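Bifunctional protein PutA (Bradyrhizobium diazoefficiens, PDB 6BSN) probably oxidises proline to glutamate in two steps, joining an FAD-dependent proline dehydrogenase and an NAD+-dependent aldehyde dehydrogenase in one chain. Local coordinates at residues Ser237-Ala242 / Thr278-Glu283; Thr396-Thr401 / Ser467-Gln472; Ala673-Asn678 / His972-Phe977; Gln843-His848 / Glu885-Pro890. The protein carries 1 engineered substitution. All coordinates share one frame; numbering follows the deposited sequence.

Contact 1: Ser237-Ala242 / Thr278-Glu283; sequences SVKLSA and TVDAEE. With FDA (dihydroflavine-adenine dinucleotide), chain C.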
# COMPACT_ATOMS: atom_id res chain seq x y z
N SER A 237 -48.63 27.23 15.16
CA SER A 237 -47.85 26.05 15.49
C SER A 237 -47.37 26.13 16.93
O SER A 237 -46.82 27.16 17.34
CB SER A 237 -46.64 25.92 14.56
OG SER A 237 -46.81 24.86 13.66
N VAL A 238 -47.57 25.03 17.68
CA VAL A 238 -47.19 24.98 19.10
C VAL A 238 -46.39 23.72 19.37
O VAL A 238 -46.54 22.71 18.68
CB VAL A 238 -48.43 25.03 20.02
CG1 VAL A 238 -49.21 26.31 19.76
CG2 VAL A 238 -49.27 23.81 19.82
N LYS A 239 -45.55 23.78 20.41
CA LYS A 239 -44.73 22.66 20.86
C LYS A 239 -45.20 22.20 22.24
O LYS A 239 -45.33 23.01 23.16
CB LYS A 239 -43.25 23.03 20.92
CG LYS A 239 -42.54 23.00 19.59
CD LYS A 239 -41.08 23.34 19.76
CE LYS A 239 -40.39 23.36 18.40
NZ LYS A 239 -41.24 23.99 17.34
N LEU A 240 -45.46 20.90 22.38
CA LEU A 240 -45.84 20.36 23.69
C LEU A 240 -44.76 20.61 24.74
O LEU A 240 -45.07 20.80 25.92
CB LEU A 240 -46.13 18.86 23.58
CG LEU A 240 -47.32 18.48 22.69
CD1 LEU A 240 -47.65 17.01 22.84
CD2 LEU A 240 -48.55 19.35 22.99
N SER A 241 -43.48 20.57 24.35
CA SER A 241 -42.44 20.80 25.36
C SER A 241 -42.47 22.23 25.91
O SER A 241 -41.96 22.46 27.02
CB SER A 241 -41.04 20.47 24.80
OG SER A 241 -40.58 21.43 23.84
N ALA A 242 -43.01 23.19 25.17
CA ALA A 242 -43.14 24.54 25.70
C ALA A 242 -44.22 24.63 26.77
O ALA A 242 -44.20 25.57 27.57
CB ALA A 242 -43.46 25.54 24.58
N THR A 278 -51.74 23.36 14.98
CA THR A 278 -50.82 22.27 14.66
C THR A 278 -49.88 22.02 15.82
O THR A 278 -49.15 22.92 16.24
CB THR A 278 -49.98 22.59 13.40
OG1 THR A 278 -50.83 22.89 12.29
CG2 THR A 278 -49.14 21.38 13.01
N VAL A 279 -49.85 20.78 16.30
CA VAL A 279 -48.84 20.34 17.27
C VAL A 279 -47.56 19.91 16.54
O VAL A 279 -47.54 18.92 15.79
CB VAL A 279 -49.38 19.22 18.16
CG1 VAL A 279 -48.36 18.86 19.24
CG2 VAL A 279 -50.73 19.64 18.79
N ASP A 280 -46.48 20.64 16.77
CA ASP A 280 -45.20 20.31 16.17
C ASP A 280 -44.69 18.96 16.67
O ASP A 280 -45.07 18.47 17.73
CB ASP A 280 -44.19 21.42 16.47
CG ASP A 280 -44.46 22.71 15.68
OD1 ASP A 280 -45.34 22.72 14.79
OD2 ASP A 280 -43.77 23.71 15.97
N ALA A 281 -43.83 18.34 15.87
CA ALA A 281 -43.18 17.09 16.25
C ALA A 281 -41.77 17.38 16.72
O ALA A 281 -41.05 18.18 16.11
CB ALA A 281 -43.16 16.08 15.11
N GLU A 282 -41.38 16.75 17.82
CA GLU A 282 -40.09 17.04 18.43
C GLU A 282 -39.26 15.76 18.42
O GLU A 282 -39.33 15.00 17.45
CB GLU A 282 -40.31 17.63 19.84
CG GLU A 282 -41.25 18.87 19.81
CD GLU A 282 -41.39 19.57 21.14
OE1 GLU A 282 -40.38 20.19 21.57
OE2 GLU A 282 -42.50 19.51 21.74
N GLU A 283 -38.47 15.52 19.46
CA GLU A 283 -37.51 14.42 19.42
C GLU A 283 -38.21 13.07 19.37
O GLU A 283 -39.38 12.92 19.74
CB GLU A 283 -36.57 14.48 20.63
CG GLU A 283 -35.73 15.74 20.70
CD GLU A 283 -36.43 16.91 21.45
OE1 GLU A 283 -35.70 17.84 21.83
OE2 GLU A 283 -37.67 16.90 21.66
PA FDA C . -34.16 18.84 2.43
O1A FDA C . -32.79 19.42 2.01
O2A FDA C . -34.94 18.08 1.50
O5B FDA C . -34.16 17.78 3.47
C5B FDA C . -33.39 17.98 4.65
C4B FDA C . -33.75 16.93 5.69
O4B FDA C . -33.30 15.65 5.34
C3B FDA C . -33.18 17.14 7.06
O3B FDA C . -33.89 18.08 7.75
C2B FDA C . -33.31 15.79 7.66
O2B FDA C . -34.59 15.61 8.16
C1B FDA C . -33.07 14.90 6.48
N9A FDA C . -31.72 14.36 6.42
C8A FDA C . -30.52 15.03 6.21
N7A FDA C . -29.53 14.15 6.24
C5A FDA C . -30.03 12.88 6.48
C6A FDA C . -29.48 11.62 6.61
N6A FDA C . -28.06 11.42 6.49
N1A FDA C . -30.27 10.55 6.84
C2A FDA C . -31.60 10.68 6.96
N3A FDA C . -32.17 11.91 6.83
C4A FDA C . -31.44 12.99 6.59
N1 FDA C . -39.37 19.50 11.57
C2 FDA C . -39.72 18.70 12.70
O2 FDA C . -38.84 17.72 13.08
N3 FDA C . -40.95 18.92 13.38
C4 FDA C . -41.82 19.93 12.94
O4 FDA C . -43.01 20.17 13.58
C4X FDA C . -41.45 20.76 11.76
N5 FDA C . -42.31 21.83 11.33
C5X FDA C . -42.02 22.48 10.07
C6 FDA C . -43.02 23.45 9.51
C7 FDA C . -42.75 24.02 8.24
C7M FDA C . -43.75 25.00 7.66
C8 FDA C . -41.56 23.69 7.51
C8M FDA C . -41.25 24.28 6.15
C9 FDA C . -40.63 22.78 8.05
C9A FDA C . -40.89 22.17 9.37
N10 FDA C . -39.89 21.30 9.96
C10 FDA C . -40.27 20.54 11.11
C1' FDA C . -38.51 21.20 9.45
C2' FDA C . -38.36 20.01 8.52
O2' FDA C . -38.50 18.83 9.23
C3' FDA C . -37.01 20.03 7.82
O3' FDA C . -36.07 20.02 8.81
C4' FDA C . -36.71 21.22 6.92
O4' FDA C . -37.88 21.75 6.39
C5' FDA C . -35.80 20.83 5.76
O5' FDA C . -36.34 19.73 5.04
P FDA C . -36.67 19.77 3.47
O1P FDA C . -37.75 18.81 2.90
O2P FDA C . -36.91 21.31 3.29
O3P FDA C . -35.14 19.87 2.87
O HOH W 1 -44.60 18.74 20.43

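Contact 2: Thr396-Thr401 / Ser467-Gln472; sequences THNALT and SSFVAQ. With FDA (dihydroflavine-adenine dinucleotide), chain C.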
# COMPACT_ATOMS: atom_id res chain seq x y z
N THR A 396 -42.00 21.44 2.97
CA THR A 396 -40.68 21.17 2.42
C THR A 396 -40.29 22.32 1.50
O THR A 396 -41.16 22.94 0.88
CB THR A 396 -40.65 19.84 1.66
OG1 THR A 396 -39.38 19.68 1.01
CG2 THR A 396 -41.71 19.83 0.61
N HIS A 397 -38.99 22.58 1.40
CA HIS A 397 -38.47 23.54 0.43
C HIS A 397 -37.65 22.84 -0.65
O HIS A 397 -36.84 23.48 -1.33
CB HIS A 397 -37.61 24.62 1.10
CG HIS A 397 -38.23 25.21 2.34
ND1 HIS A 397 -37.77 24.93 3.61
CD2 HIS A 397 -39.27 26.06 2.50
CE1 HIS A 397 -38.50 25.59 4.49
NE2 HIS A 397 -39.42 26.27 3.84
N ASN A 398 -37.84 21.54 -0.82
CA ASN A 398 -37.12 20.75 -1.81
C ASN A 398 -37.93 20.71 -3.09
O ASN A 398 -39.05 20.18 -3.09
CB ASN A 398 -36.89 19.34 -1.26
CG ASN A 398 -36.18 18.42 -2.24
OD1 ASN A 398 -36.50 18.37 -3.43
ND2 ASN A 398 -35.24 17.65 -1.72
N ALA A 399 -37.36 21.23 -4.19
CA ALA A 399 -38.11 21.31 -5.45
C ALA A 399 -38.47 19.93 -5.99
O ALA A 399 -39.55 19.74 -6.56
CB ALA A 399 -37.31 22.08 -6.50
N LEU A 400 -37.57 18.96 -5.81
CA LEU A 400 -37.85 17.60 -6.28
C LEU A 400 -38.99 16.96 -5.49
O LEU A 400 -39.90 16.36 -6.06
CB LEU A 400 -36.58 16.74 -6.18
CG LEU A 400 -36.76 15.30 -6.73
CD1 LEU A 400 -37.27 15.32 -8.15
CD2 LEU A 400 -35.50 14.45 -6.63
N THR A 401 -38.94 17.08 -4.16
CA THR A 401 -40.01 16.53 -3.32
C THR A 401 -41.35 17.15 -3.69
O THR A 401 -42.35 16.45 -3.81
CB THR A 401 -39.71 16.78 -1.84
OG1 THR A 401 -38.35 16.39 -1.56
CG2 THR A 401 -40.65 15.96 -0.99
N SER A 467 -25.81 18.57 2.84
CA SER A 467 -26.81 17.77 2.14
C SER A 467 -28.12 18.51 1.88
O SER A 467 -28.96 18.01 1.12
CB SER A 467 -27.09 16.51 2.97
OG SER A 467 -27.34 16.87 4.32
N SER A 468 -28.31 19.67 2.51
CA SER A 468 -29.54 20.44 2.39
C SER A 468 -29.84 20.76 0.93
O SER A 468 -28.94 21.05 0.14
CB SER A 468 -29.42 21.71 3.21
OG SER A 468 -30.39 22.67 2.86
N PHE A 469 -31.12 20.67 0.55
CA PHE A 469 -31.49 20.95 -0.83
C PHE A 469 -31.42 22.44 -1.12
O PHE A 469 -30.95 22.85 -2.19
CB PHE A 469 -32.89 20.43 -1.16
CG PHE A 469 -33.38 20.87 -2.53
CD1 PHE A 469 -33.25 20.03 -3.63
CD2 PHE A 469 -33.99 22.11 -2.72
CE1 PHE A 469 -33.69 20.41 -4.88
CE2 PHE A 469 -34.43 22.51 -3.96
CZ PHE A 469 -34.28 21.66 -5.05
N VAL A 470 -31.90 23.27 -0.19
CA VAL A 470 -31.92 24.70 -0.46
C VAL A 470 -30.51 25.23 -0.53
O VAL A 470 -30.22 26.15 -1.30
CB VAL A 470 -32.75 25.47 0.59
CG1 VAL A 470 -34.15 24.92 0.66
CG2 VAL A 470 -32.09 25.42 1.96
N ALA A 471 -29.59 24.64 0.24
CA ALA A 471 -28.20 25.08 0.16
C ALA A 471 -27.59 24.69 -1.18
O ALA A 471 -26.82 25.46 -1.77
CB ALA A 471 -27.40 24.52 1.33
N GLN A 472 -27.94 23.51 -1.70
CA GLN A 472 -27.35 23.05 -2.96
C GLN A 472 -27.97 23.74 -4.17
O GLN A 472 -27.27 24.06 -5.13
CB GLN A 472 -27.48 21.54 -3.07
CG GLN A 472 -26.52 20.81 -2.15
CD GLN A 472 -26.51 19.33 -2.37
OE1 GLN A 472 -26.88 18.56 -1.49
NE2 GLN A 472 -26.07 18.90 -3.55
PA FDA C . -34.16 18.84 2.43
O1A FDA C . -32.79 19.42 2.01
O2A FDA C . -34.94 18.08 1.50
O5B FDA C . -34.16 17.78 3.47
C5B FDA C . -33.39 17.98 4.65
C4B FDA C . -33.75 16.93 5.69
O4B FDA C . -33.30 15.65 5.34
C3B FDA C . -33.18 17.14 7.06
O3B FDA C . -33.89 18.08 7.75
C2B FDA C . -33.31 15.79 7.66
O2B FDA C . -34.59 15.61 8.16
C1B FDA C . -33.07 14.90 6.48
N9A FDA C . -31.72 14.36 6.42
C8A FDA C . -30.52 15.03 6.21
N7A FDA C . -29.53 14.15 6.24
C5A FDA C . -30.03 12.88 6.48
C6A FDA C . -29.48 11.62 6.61
N6A FDA C . -28.06 11.42 6.49
N1A FDA C . -30.27 10.55 6.84
C2A FDA C . -31.60 10.68 6.96
N3A FDA C . -32.17 11.91 6.83
C4A FDA C . -31.44 12.99 6.59
N1 FDA C . -39.37 19.50 11.57
C2 FDA C . -39.72 18.70 12.70
O2 FDA C . -38.84 17.72 13.08
N3 FDA C . -40.95 18.92 13.38
C4 FDA C . -41.82 19.93 12.94
O4 FDA C . -43.01 20.17 13.58
C4X FDA C . -41.45 20.76 11.76
N5 FDA C . -42.31 21.83 11.33
C5X FDA C . -42.02 22.48 10.07
C6 FDA C . -43.02 23.45 9.51
C7 FDA C . -42.75 24.02 8.24
C7M FDA C . -43.75 25.00 7.66
C8 FDA C . -41.56 23.69 7.51
C8M FDA C . -41.25 24.28 6.15
C9 FDA C . -40.63 22.78 8.05
C9A FDA C . -40.89 22.17 9.37
N10 FDA C . -39.89 21.30 9.96
C10 FDA C . -40.27 20.54 11.11
C1' FDA C . -38.51 21.20 9.45
C2' FDA C . -38.36 20.01 8.52
O2' FDA C . -38.50 18.83 9.23
C3' FDA C . -37.01 20.03 7.82
O3' FDA C . -36.07 20.02 8.81
C4' FDA C . -36.71 21.22 6.92
O4' FDA C . -37.88 21.75 6.39
C5' FDA C . -35.80 20.83 5.76
O5' FDA C . -36.34 19.73 5.04
P FDA C . -36.67 19.77 3.47
O1P FDA C . -37.75 18.81 2.90
O2P FDA C . -36.91 21.31 3.29
O3P FDA C . -35.14 19.87 2.87

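Contact 3: Ala673-Asn678 / His972-Phe977; sequences ALMAGN and HYLARF. With PRO (proline), chain E; PRO (proline), chain R.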
# COMPACT_ATOMS: atom_id res chain seq x y z
N ALA A 673 -6.72 -3.98 38.75
CA ALA A 673 -5.67 -4.66 39.48
C ALA A 673 -5.53 -6.11 39.02
O ALA A 673 -4.42 -6.58 38.76
CB ALA A 673 -5.95 -4.59 40.98
N LEU A 674 -6.66 -6.82 38.87
CA LEU A 674 -6.63 -8.19 38.36
C LEU A 674 -6.00 -8.25 36.97
O LEU A 674 -5.14 -9.10 36.71
CB LEU A 674 -8.03 -8.78 38.34
CG LEU A 674 -8.70 -9.13 39.67
CD1 LEU A 674 -10.19 -9.37 39.44
CD2 LEU A 674 -8.06 -10.37 40.26
N MET A 675 -6.42 -7.35 36.05
CA MET A 675 -5.91 -7.42 34.67
C MET A 675 -4.41 -7.22 34.63
O MET A 675 -3.72 -7.84 33.80
CB MET A 675 -6.59 -6.38 33.77
CG MET A 675 -6.21 -6.51 32.29
SD MET A 675 -6.76 -8.09 31.60
CE MET A 675 -5.30 -8.62 30.73
N ALA A 676 -3.87 -6.38 35.51
CA ALA A 676 -2.43 -6.15 35.57
C ALA A 676 -1.67 -7.30 36.23
O ALA A 676 -0.45 -7.22 36.36
CB ALA A 676 -2.14 -4.83 36.28
N GLY A 677 -2.35 -8.36 36.64
CA GLY A 677 -1.67 -9.52 37.18
C GLY A 677 -1.52 -9.54 38.68
O GLY A 677 -0.75 -10.36 39.20
N ASN A 678 -2.22 -8.68 39.40
CA ASN A 678 -2.21 -8.68 40.85
C ASN A 678 -3.38 -9.50 41.39
O ASN A 678 -4.45 -9.56 40.78
CB ASN A 678 -2.32 -7.26 41.39
CG ASN A 678 -1.29 -6.33 40.79
OD1 ASN A 678 -0.13 -6.33 41.22
ND2 ASN A 678 -1.70 -5.52 39.79
N HIS A 972 -3.70 5.21 30.63
CA HIS A 972 -2.56 5.18 31.53
C HIS A 972 -2.89 4.48 32.84
O HIS A 972 -2.05 4.46 33.74
CB HIS A 972 -2.07 6.60 31.79
CG HIS A 972 -1.61 7.29 30.56
ND1 HIS A 972 -2.38 8.23 29.90
CD2 HIS A 972 -0.47 7.16 29.83
CE1 HIS A 972 -1.73 8.66 28.83
NE2 HIS A 972 -0.57 8.02 28.77
N TYR A 973 -4.06 3.88 32.95
CA TYR A 973 -4.50 3.34 34.22
C TYR A 973 -3.80 2.03 34.56
O TYR A 973 -3.23 1.90 35.64
CB TYR A 973 -6.00 3.14 34.20
CG TYR A 973 -6.64 3.01 35.56
CD1 TYR A 973 -6.61 4.07 36.46
CD2 TYR A 973 -7.32 1.85 35.93
CE1 TYR A 973 -7.25 3.98 37.69
CE2 TYR A 973 -7.95 1.74 37.16
CZ TYR A 973 -7.90 2.81 38.04
OH TYR A 973 -8.52 2.71 39.25
N LEU A 974 -3.87 1.05 33.66
CA LEU A 974 -3.44 -0.31 34.00
C LEU A 974 -1.96 -0.35 34.36
O LEU A 974 -1.57 -1.06 35.29
CB LEU A 974 -3.73 -1.28 32.86
CG LEU A 974 -5.19 -1.60 32.58
CD1 LEU A 974 -5.34 -2.84 31.69
CD2 LEU A 974 -5.95 -1.76 33.87
N ALA A 975 -1.13 0.42 33.65
CA ALA A 975 0.31 0.35 33.86
C ALA A 975 0.70 0.67 35.30
O ALA A 975 1.64 0.07 35.85
CB ALA A 975 1.04 1.29 32.90
N ARG A 976 -0.03 1.58 35.95
CA ARG A 976 0.30 1.96 37.32
C ARG A 976 0.19 0.79 38.29
O ARG A 976 0.83 0.81 39.35
CB ARG A 976 -0.58 3.12 37.78
CG ARG A 976 -0.13 3.80 39.08
CD ARG A 976 1.12 4.66 38.86
NE ARG A 976 1.40 5.37 40.09
CZ ARG A 976 2.26 4.95 41.01
NH1 ARG A 976 2.96 3.85 40.82
NH2 ARG A 976 2.42 5.65 42.13
N PHE A 977 -0.60 -0.24 37.96
CA PHE A 977 -0.74 -1.43 38.79
C PHE A 977 0.34 -2.47 38.51
O PHE A 977 0.28 -3.58 39.05
CB PHE A 977 -2.11 -2.09 38.58
CG PHE A 977 -3.28 -1.22 38.96
CD1 PHE A 977 -3.93 -1.41 40.17
CD2 PHE A 977 -3.74 -0.22 38.10
CE1 PHE A 977 -5.02 -0.62 40.53
CE2 PHE A 977 -4.83 0.56 38.44
CZ PHE A 977 -5.47 0.37 39.66
N PRO E . 4.25 1.03 36.25
CA PRO E . 4.97 2.29 36.31
C PRO E . 4.15 3.33 37.10
O PRO E . 3.74 4.39 36.54
CB PRO E . 5.27 2.75 34.91
CG PRO E . 5.01 1.54 34.03
CD PRO E . 4.57 0.41 35.01
OXT PRO E . 3.90 3.10 38.31
N PRO R . 0.74 10.74 34.76
CA PRO R . 0.17 9.63 35.48
C PRO R . 1.16 9.15 36.56
O PRO R . 1.66 10.01 37.35
CB PRO R . -0.19 8.55 34.49
CG PRO R . -0.42 9.33 33.20
CD PRO R . 0.16 10.76 33.45
OXT PRO R . 1.47 7.92 36.63

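Contact 4: Gln843-His848 / Glu885-Pro890; sequences QRLDAH and EEVFGP. With PRO (proline), chain H.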
# COMPACT_ATOMS: atom_id res chain seq x y z
N GLN A 843 -27.56 14.18 57.80
CA GLN A 843 -27.22 15.08 58.90
C GLN A 843 -26.08 16.03 58.53
O GLN A 843 -26.10 17.22 58.88
CB GLN A 843 -26.92 14.23 60.13
CG GLN A 843 -26.01 14.82 61.19
CD GLN A 843 -25.83 13.83 62.34
OE1 GLN A 843 -26.74 13.07 62.67
NE2 GLN A 843 -24.63 13.81 62.92
N ARG A 844 -25.05 15.52 57.85
CA ARG A 844 -23.96 16.37 57.40
C ARG A 844 -24.46 17.42 56.42
O ARG A 844 -24.08 18.60 56.49
CB ARG A 844 -22.89 15.50 56.74
CG ARG A 844 -21.50 16.08 56.66
CD ARG A 844 -20.47 14.99 56.38
NE ARG A 844 -20.59 13.85 57.29
CZ ARG A 844 -21.00 12.63 56.92
NH1 ARG A 844 -21.08 11.66 57.82
NH2 ARG A 844 -21.32 12.39 55.65
N LEU A 845 -25.32 17.01 55.49
CA LEU A 845 -25.82 17.92 54.47
C LEU A 845 -26.72 18.98 55.09
O LEU A 845 -26.61 20.17 54.78
CB LEU A 845 -26.56 17.13 53.39
CG LEU A 845 -25.68 16.10 52.65
CD1 LEU A 845 -26.51 15.27 51.65
CD2 LEU A 845 -24.55 16.82 51.94
N ASP A 846 -27.60 18.56 56.01
CA ASP A 846 -28.48 19.51 56.67
C ASP A 846 -27.70 20.50 57.52
O ASP A 846 -28.12 21.65 57.67
CB ASP A 846 -29.51 18.76 57.53
CG ASP A 846 -30.58 18.05 56.69
OD1 ASP A 846 -30.80 18.41 55.52
OD2 ASP A 846 -31.20 17.11 57.23
N ALA A 847 -26.56 20.08 58.08
CA ALA A 847 -25.74 21.03 58.83
C ALA A 847 -25.16 22.11 57.92
O ALA A 847 -25.17 23.29 58.28
CB ALA A 847 -24.63 20.29 59.58
N HIS A 848 -24.66 21.72 56.73
CA HIS A 848 -24.15 22.72 55.80
C HIS A 848 -25.27 23.64 55.29
O HIS A 848 -25.05 24.84 55.08
CB HIS A 848 -23.44 22.04 54.62
CG HIS A 848 -23.01 22.99 53.53
ND1 HIS A 848 -21.83 23.71 53.58
CD2 HIS A 848 -23.62 23.35 52.37
CE1 HIS A 848 -21.73 24.46 52.50
NE2 HIS A 848 -22.80 24.26 51.74
N GLU A 885 -15.59 23.39 51.59
CA GLU A 885 -15.57 21.93 51.59
C GLU A 885 -16.35 21.40 50.40
O GLU A 885 -17.26 22.06 49.87
CB GLU A 885 -16.19 21.33 52.85
CG GLU A 885 -15.96 22.09 54.14
CD GLU A 885 -17.28 22.49 54.79
OE1 GLU A 885 -17.54 23.71 54.94
OE2 GLU A 885 -18.06 21.58 55.15
N GLU A 886 -15.97 20.20 49.99
CA GLU A 886 -16.85 19.39 49.16
C GLU A 886 -18.06 18.96 50.00
O GLU A 886 -17.89 18.31 51.03
CB GLU A 886 -16.10 18.18 48.63
CG GLU A 886 -17.00 17.20 47.85
CD GLU A 886 -16.27 15.89 47.52
OE1 GLU A 886 -15.75 15.24 48.46
OE2 GLU A 886 -16.23 15.53 46.32
N VAL A 887 -19.26 19.34 49.59
CA VAL A 887 -20.46 18.93 50.31
C VAL A 887 -21.22 17.98 49.40
O VAL A 887 -21.74 18.37 48.35
CB VAL A 887 -21.30 20.13 50.75
CG1 VAL A 887 -22.59 19.66 51.38
CG2 VAL A 887 -20.50 20.94 51.76
N PHE A 888 -21.29 16.72 49.82
CA PHE A 888 -21.61 15.59 48.94
C PHE A 888 -23.13 15.39 48.87
O PHE A 888 -23.68 14.39 49.32
CB PHE A 888 -20.88 14.33 49.42
CG PHE A 888 -20.52 13.38 48.33
CD1 PHE A 888 -19.48 13.67 47.46
CD2 PHE A 888 -21.23 12.20 48.17
CE1 PHE A 888 -19.15 12.79 46.44
CE2 PHE A 888 -20.91 11.31 47.15
CZ PHE A 888 -19.87 11.60 46.28
N GLY A 889 -23.81 16.39 48.31
CA GLY A 889 -25.25 16.39 48.26
C GLY A 889 -25.78 17.34 47.21
O GLY A 889 -25.01 17.99 46.49
N PRO A 890 -27.11 17.45 47.11
CA PRO A 890 -27.73 18.26 46.03
C PRO A 890 -27.79 19.74 46.38
O PRO A 890 -28.86 20.34 46.48
CB PRO A 890 -29.12 17.63 45.92
CG PRO A 890 -29.46 17.24 47.35
CD PRO A 890 -28.12 16.85 48.00
N PRO H . -16.69 11.55 50.89
CA PRO H . -17.16 10.25 50.44
C PRO H . -16.64 10.01 49.01
O PRO H . -15.76 10.79 48.56
CB PRO H . -18.67 10.18 50.49
CG PRO H . -19.11 11.56 51.01
CD PRO H . -17.81 12.42 51.04
OXT PRO H . -17.08 9.05 48.30

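Contact 1: Ser237-Ala242 / Thr278-Glu283
S237 and V238 run parallel to T278 and V279 as neighbouring strands, held by V238 N to T278 O (3.0 Å) and D280 N to V238 O (2.8 Å). Both side-chain oxygens of D280 are gripped. S237 OG donates to D280 OD1 over 2.8 Å, from the syn side and 17° out of the carboxylate plane. K239 NZ makes a salt bridge to D280 OD2 at 2.9 Å, meeting the anti lone pair of that oxygen. The lysine chain is straight through CD and CE, then bends at its last torsion (chi4 41°) to bring the ammonium to the aspartate. R341, which binds FAD, adds a salt bridge to D280 OD1 and also bonds S237 OG. A leucine at D280 would probably leave K239 and R341 without the negative charge they share. E282 reaches across to 237-242 and clasps S241 through two syn lone pairs. Its OE2 takes S241 N at 3.0 Å and its OE1 takes S241 OG at 2.6 Å. A water links L240 N, D280 O and E282 OE2. L240 CG rests on V279 CG1 at 3.6 Å, the two side chains crossing at about a right angle. A281, next to D280, pairs with the flavin: its N donates to FDA O4, and its O accepts from FDA N3 at 2.8 Å. The contact joins two strands of a beta-alpha-beta unit of the TIM barrel, whose connecting helix is 252-272. Helix 204-223 covers V238, helix 287-298 covers L240 and V279, and strand 193-196 brings D195 against S237 and D280.

Contact 2: Thr396-Thr401 / Ser467-Gln472
N398 and F469 meet where the starts of helices 399-409 and 469-473 converge on the pyrophosphate of the flavin cofactor. N398 CA sits 3.9 Å from the F469 ring centroid and 24° off the normal, a CH-pi contact. The N398 amide stacks on the ring with planes 22° apart, and N398 CG comes 3.6 Å from F469 CD1. A399 N lies over the same face as N398 CA, toward the rim. A399 CB touches F469 CZ at 3.4 Å. Beside the ring, H397 CB packs on V470 CG1 at 3.5 Å. With CG anti to the backbone N (chi1 172°), the F469 ring is carried under N398. The backbone N-H of F469, at the helix start, bonds FDA O1A. N398 ND2 donates to FDA O2A at 3.3 Å. Its OD1 caps helix 399-409, taking T401 N at 2.9 Å. H397 N bonds FDA O2P at 3.1 Å. T396 OG1 donates to FDA O1P at 2.6 Å and accepts from N398 N, an ST turn. With an alanine at F469, the N398 amide would probably lose the ring that backs it and be freer to turn off the phosphate. I47 of helix 33-50 also touches F469. The N terminus of helix 469-473 points at the pyrophosphate, beside the turn before helix 399-409. Such a helix end with its backbone N-H on a phosphate is a familiar phosphate-binding arrangement, and probably favours the negative charge.

Contact 3: Ala673-Asn678 / His972-Phe977
The F977 ring carries A673 N over one face, offset toward the rim, while Y973 O and L974 O lie in plane at its edge. Its CE2 in turn stands over a face of the Y973 ring. The N678 amide is turned 53° from the F977 ring and holds two carbonyls close to its own plane. N678 ND2 donates to F977 O at 2.9 Å, across the contact, and to A673 O at 3.1 Å, within its own segment. A673 O also takes N678 N. On the other side of the amide, N678 OD1 accepts from R650 N and G651 N, so both ends of this buried group are satisfied. Apolar pairs make up the rest of the contact. A673 CB lies 3.9 Å from F977 CD1, and A676 CB is 3.6 Å from F977 CB. M675 CG meets L974 CD1 at 3.8 Å; M675 then bends at chi2 and chi3, which takes its far end away from L974. G677 closes the helix with a Schellman motif and turns the chain to place N678.

The far side of 972-977 holds two remote prolines near the second subunit. R976 NH1 bonds OXT of the chain E proline at 2.8 Å, and A975 O takes the N of that proline at 2.8 Å. H972 CB rests on CG of the chain R proline, and H972 ND1 bonds E980 of the second subunit. The contact joins the end of helix 664-675 to the turn leading into strand 978-986. Helix 604-629 packs on L974 and A676, and F653 of strand 641-656 touches A673, N678 and F977.

Contact 4: Gln843-His848 / Glu885-Pro890
V887 reaches helix 839-855 with both methyls, one on L845 and the other on H848. Its CG1 stands opposite the backbone N (chi1 175°), which sets CG1 on L845 CD2 at 3.5 Å, a tight pair. V887 CG2 sits over the centre of the H848 imidazole, 3.6 Å from the centroid and 13° off the normal, a CH-pi contact. H848 swings its ring out opposite its own N (chi1 173°), presenting that face to the valine. The H848 ring is fixed at its far end too, since NE2 hydrogen-bonds NE2 of H893. L845 CD1 lies 3.8 Å from G889 CA, and P890 CD is a looser neighbour. Past V887 the chain makes an inverse gamma turn at F888, closed by G889 N to V887 O at 2.9 Å. The F888 ring leads away from the helix, and its CG lies 3.5 Å from CG of the chain H proline. E886, an NAD(+)-binding residue, has OE2 at the edge of this ring. The chemistry across the contact is thus apolar packing on an imidazole face, which seats against the helix a loop that lines a proline pocket.

Following the chain from the N terminus, contact 1 closes a loop of 35 residues within one beta-alpha-beta unit of the proline dehydrogenase barrel. Contact 2 follows in series and closes a loop of 65 residues. The two do not touch, but both meet the same flavin, contact 1 at the isoalloxazine and contact 2 mainly at the pyrophosphate. Contact 3 opens in the aldehyde dehydrogenase part and spans 293 residues. Contact 4 lies wholly within that span, closes a loop of 36 residues and joins helix 839-855 to the loop before strand 891-897. The centres of contacts 3 and 4 are about 34 Å apart, and each meets its own bound proline or prolines. No contacts cross.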